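Local coordinates for DNA polymerase II large subunit (Pyrococcus horikoshii, PDB 7OEC), which is represented here by its mini-intein, a protein-splicing element that in its native form probably excises itself and joins the flanking parts of the polymerase, at residues V52-P57 with K154-V159. The protein carries 2 engineered substitutions. Residues are numbered along the deposited sequence; the frame is centred on the assembly and turned at random. Where two conformers were deposited one is given.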
ATOM      1  N   VAL A  52      10.396   2.898  -5.000  1.00 21.84           N
ATOM      2  CA  VAL A  52       9.173   3.097  -4.243  1.00 21.40           C
ATOM      3  C   VAL A  52       9.509   3.850  -2.969  1.00 24.00           C
ATOM      4  O   VAL A  52      10.576   3.651  -2.371  1.00 24.00           O
ATOM      5  CB  VAL A  52       8.463   1.751  -4.000  1.00 21.57           C
ATOM      6  CG1 VAL A  52       9.249   0.822  -3.083  1.00 22.19           C
ATOM      7  CG2 VAL A  52       7.094   1.999  -3.427  1.00 23.20           C
ATOM      8  N   TYR A  53       8.633   4.767  -2.576  1.00 21.59           N
ATOM      9  CA  TYR A  53       8.809   5.401  -1.282  1.00 24.48           C
ATOM     10  C   TYR A  53       8.258   4.521  -0.165  1.00 23.20           C
ATOM     11  O   TYR A  53       7.145   3.992  -0.226  1.00 25.62           O
ATOM     12  CB  TYR A  53       8.097   6.732  -1.270  1.00 28.85           C
ATOM     13  CG  TYR A  53       8.801   7.857  -2.012  1.00 32.24           C
ATOM     14  CD1 TYR A  53       9.681   8.682  -1.358  1.00 40.03           C
ATOM     15  CD2 TYR A  53       8.538   8.117  -3.331  1.00 31.50           C
ATOM     16  CE1 TYR A  53      10.277   9.713  -1.988  1.00 43.90           C
ATOM     17  CE2 TYR A  53       9.136   9.164  -3.988  1.00 35.63           C
ATOM     18  CZ  TYR A  53      10.011   9.960  -3.305  1.00 41.93           C
ATOM     19  OH  TYR A  53      10.656  11.032  -3.868  1.00 48.12           O
ATOM     20  N   SER A  54       9.055   4.353   0.850  1.00 24.63           N
ATOM     21  CA  SER A  54       8.698   3.528   1.988  0.58 20.83           C
ATOM     22  C   SER A  54       8.840   4.361   3.247  1.00 23.07           C
ATOM     23  O   SER A  54       9.367   5.465   3.243  1.00 25.08           O
ATOM     24  CB  SER A  54       9.590   2.278   2.134  0.58 22.72           C
ATOM     25  OG  SER A  54       9.431   1.389   1.061  0.58 24.06           O
ATOM     26  N   PHE A  55       8.352   3.821   4.333  1.00 25.56           N
ATOM     27  CA  PHE A  55       8.512   4.432   5.635  1.00 25.14           C
ATOM     28  C   PHE A  55       9.341   3.476   6.478  1.00 23.80           C
ATOM     29  O   PHE A  55       9.010   2.284   6.582  1.00 25.77           O
ATOM     30  CB  PHE A  55       7.155   4.699   6.292  1.00 26.39           C
ATOM     31  CG  PHE A  55       7.228   5.660   7.435  1.00 27.71           C
ATOM     32  CD1 PHE A  55       7.238   5.220   8.751  1.00 30.60           C
ATOM     33  CD2 PHE A  55       7.352   7.022   7.184  1.00 30.41           C
ATOM     34  CE1 PHE A  55       7.337   6.137   9.780  1.00 31.71           C
ATOM     35  CE2 PHE A  55       7.460   7.931   8.219  1.00 31.05           C
ATOM     36  CZ  PHE A  55       7.438   7.492   9.510  1.00 30.76           C
ATOM     37  N   ASN A  56      10.442   3.994   7.037  1.00 22.87           N
ATOM     38  CA  ASN A  56      11.331   3.236   7.891  1.00 22.37           C
ATOM     39  C   ASN A  56      10.900   3.474   9.328  1.00 24.18           C
ATOM     40  O   ASN A  56      11.166   4.563   9.891  1.00 24.84           O
ATOM     41  CB  ASN A  56      12.772   3.664   7.712  1.00 21.86           C
ATOM     42  CG  ASN A  56      13.660   2.940   8.638  1.00 26.24           C
ATOM     43  OD1 ASN A  56      13.214   2.027   9.343  1.00 28.94           O
ATOM     44  ND2 ASN A  56      14.926   3.287   8.632  1.00 27.85           N
ATOM     45  N   PRO A  57      10.222   2.495   9.935  1.00 24.00           N
ATOM     46  CA  PRO A  57       9.724   2.712  11.296  1.00 25.98           C
ATOM     47  C   PRO A  57      10.829   2.778  12.316  1.00 26.63           C
ATOM     48  O   PRO A  57      10.599   3.294  13.409  1.00 27.94           O
ATOM     49  CB  PRO A  57       8.821   1.503  11.538  1.00 29.69           C
ATOM     50  CG  PRO A  57       9.460   0.382  10.675  1.00 30.28           C
ATOM     51  CD  PRO A  57       9.939   1.120   9.439  1.00 26.04           C
ATOM     52  N   LYS A 154      12.067  -3.735  -1.410  1.00 35.11           N
ATOM     53  CA  LYS A 154      13.254  -4.261  -0.759  1.00 35.69           C
ATOM     54  C   LYS A 154      13.392  -3.678   0.646  1.00 31.97           C
ATOM     55  O   LYS A 154      13.274  -2.474   0.845  1.00 30.11           O
ATOM     56  CB  LYS A 154      14.470  -3.886  -1.608  1.00 37.78           C
ATOM     57  CG  LYS A 154      15.803  -4.467  -1.137  1.00 42.68           C
ATOM     58  CD  LYS A 154      16.397  -5.395  -2.202  1.00 50.74           C
ATOM     59  CE  LYS A 154      17.774  -5.892  -1.855  1.00 55.69           C
ATOM     60  NZ  LYS A 154      18.486  -6.337  -3.122  1.00 58.87           N
ATOM     61  N   LYS A 155      13.618  -4.535   1.631  1.00 31.91           N
ATOM     62  CA  LYS A 155      13.975  -4.138   2.999  1.00 30.93           C
ATOM     63  C   LYS A 155      12.824  -3.692   3.916  1.00 31.54           C
ATOM     64  O   LYS A 155      12.529  -4.344   4.923  1.00 36.69           O
ATOM     65  CB  LYS A 155      15.141  -3.115   3.014  1.00 35.81           C
ATOM     66  CG  LYS A 155      15.691  -2.847   4.402  1.00 40.04           C
ATOM     67  CD  LYS A 155      16.983  -2.030   4.345  1.00 42.69           C
ATOM     68  CE  LYS A 155      17.368  -1.564   5.716  1.00 48.10           C
ATOM     69  N   TYR A 156      12.168  -2.585   3.620  1.00 24.10           N
ATOM     70  CA  TYR A 156      11.238  -1.976   4.579  1.00 25.90           C
ATOM     71  C   TYR A 156       9.808  -2.526   4.541  1.00 27.15           C
ATOM     72  O   TYR A 156       9.090  -2.565   5.561  1.00 29.18           O
ATOM     73  CB  TYR A 156      11.207  -0.473   4.296  1.00 28.63           C
ATOM     74  CG  TYR A 156      12.556   0.164   4.408  1.00 31.14           C
ATOM     75  CD1 TYR A 156      13.180   0.300   5.632  1.00 33.15           C
ATOM     76  CD2 TYR A 156      13.245   0.534   3.290  1.00 33.14           C
ATOM     77  CE1 TYR A 156      14.425   0.827   5.714  1.00 33.65           C
ATOM     78  CE2 TYR A 156      14.484   1.020   3.372  1.00 33.93           C
ATOM     79  CZ  TYR A 156      15.065   1.200   4.582  1.00 34.54           C
ATOM     80  OH  TYR A 156      16.326   1.746   4.639  1.00 40.20           O
ATOM     81  N   HIS A 157       9.375  -2.933   3.370  1.00 22.91           N
ATOM     82  CA  HIS A 157       8.071  -3.560   3.185  1.00 20.63           C
ATOM     83  C   HIS A 157       6.904  -2.686   3.618  1.00 22.06           C
ATOM     84  O   HIS A 157       5.846  -3.202   3.974  1.00 21.41           O
ATOM     85  CB  HIS A 157       7.959  -4.946   3.832  1.00 24.17           C
ATOM     86  CG  HIS A 157       9.088  -5.868   3.498  1.00 29.07           C
ATOM     87  ND1 HIS A 157       9.663  -5.974   2.242  1.00 33.89           N
ATOM     88  CD2 HIS A 157       9.792  -6.698   4.298  1.00 37.80           C
ATOM     89  CE1 HIS A 157      10.650  -6.854   2.283  1.00 37.68           C
ATOM     90  NE2 HIS A 157      10.775  -7.273   3.530  1.00 40.93           N
ATOM     91  N   THR A 158       7.067  -1.373   3.520  1.00 21.51           N
ATOM     92  CA  THR A 158       5.990  -0.415   3.698  1.00 18.98           C
ATOM     93  C   THR A 158       5.917   0.453   2.451  1.00 17.84           C
ATOM     94  O   THR A 158       6.874   0.541   1.673  1.00 21.04           O
ATOM     95  CB  THR A 158       6.254   0.449   4.908  1.00 21.43           C
ATOM     96  OG1 THR A 158       7.512   1.058   4.743  1.00 25.65           O
ATOM     97  CG2 THR A 158       6.328  -0.380   6.160  1.00 23.96           C
ATOM     98  N   VAL A 159       4.743   1.044   2.253  1.00 16.59           N
ATOM     99  CA  VAL A 159       4.438   1.835   1.075  1.00 17.60           C
ATOM    100  C   VAL A 159       3.561   2.992   1.529  1.00 16.18           C
ATOM    101  O   VAL A 159       3.012   3.004   2.641  1.00 16.71           O
ATOM    102  CB  VAL A 159       3.734   1.003  -0.021  1.00 19.37           C
ATOM    103  CG1 VAL A 159       4.649  -0.078  -0.586  1.00 22.60           C
ATOM    104  CG2 VAL A 159       2.478   0.340   0.503  1.00 20.58           C
TER
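Against the ring of Tyr-156 the amide of Asn-56 lies aslant, its plane turned 42° from the ring plane and its CG 3.7 Å from Tyr-156 CE1. One face of the same ring carries Lys-155 CG over its centre. Tyr-156 also rests its CB 3.9 Å from Ser-54 CB, whereas the amide oxygen of Asn-56 is bonded to the backbone N of Glu-58, which is consistent with the amide's orientation against the ring.

Two side chain-to-backbone bonds run in opposite directions across the contact. In one of its two conformers, Ser-54 OG donates to Thr-158 O (2.8 Å), tilted somewhat off the carbonyl plane. Thr-158 OG1 donates to Phe-55 O at 2.7 Å, with a more bent approach to the C=O. Thr-158 reaches that oxygen because its OG1 sits between the backbone N and carbonyl carbon (chi1 56°), which turns the hydroxyl onto strand 50-56. With Thr-158 replaced by alanine, Phe-55 O would probably lose this donor, and a gap would open where CG2 packs 3.8 Å from that oxygen.

Beyond the hydroxyls, Val-52 CG2 meets Val-159 CG1 at 4.3 Å, and Ile-11 of strand 10-15 touches both valines. End-to-end directions 123° apart, and no backbone-to-backbone bonding between the segments, indicate packing across rather than sheet pairing. Strand 50-56 pairs instead with strands 10-15 and 61-74 in the all-beta intein splicing domain. The chemistry therefore implies that the buried hydroxyl of Thr-158, joined by that of Ser-54 in one conformer, ties the start of the C-terminal hairpin, strands 158-161 and 165-168, onto the larger sheet, each donating a hydrogen bond to a backbone oxygen of the other segment.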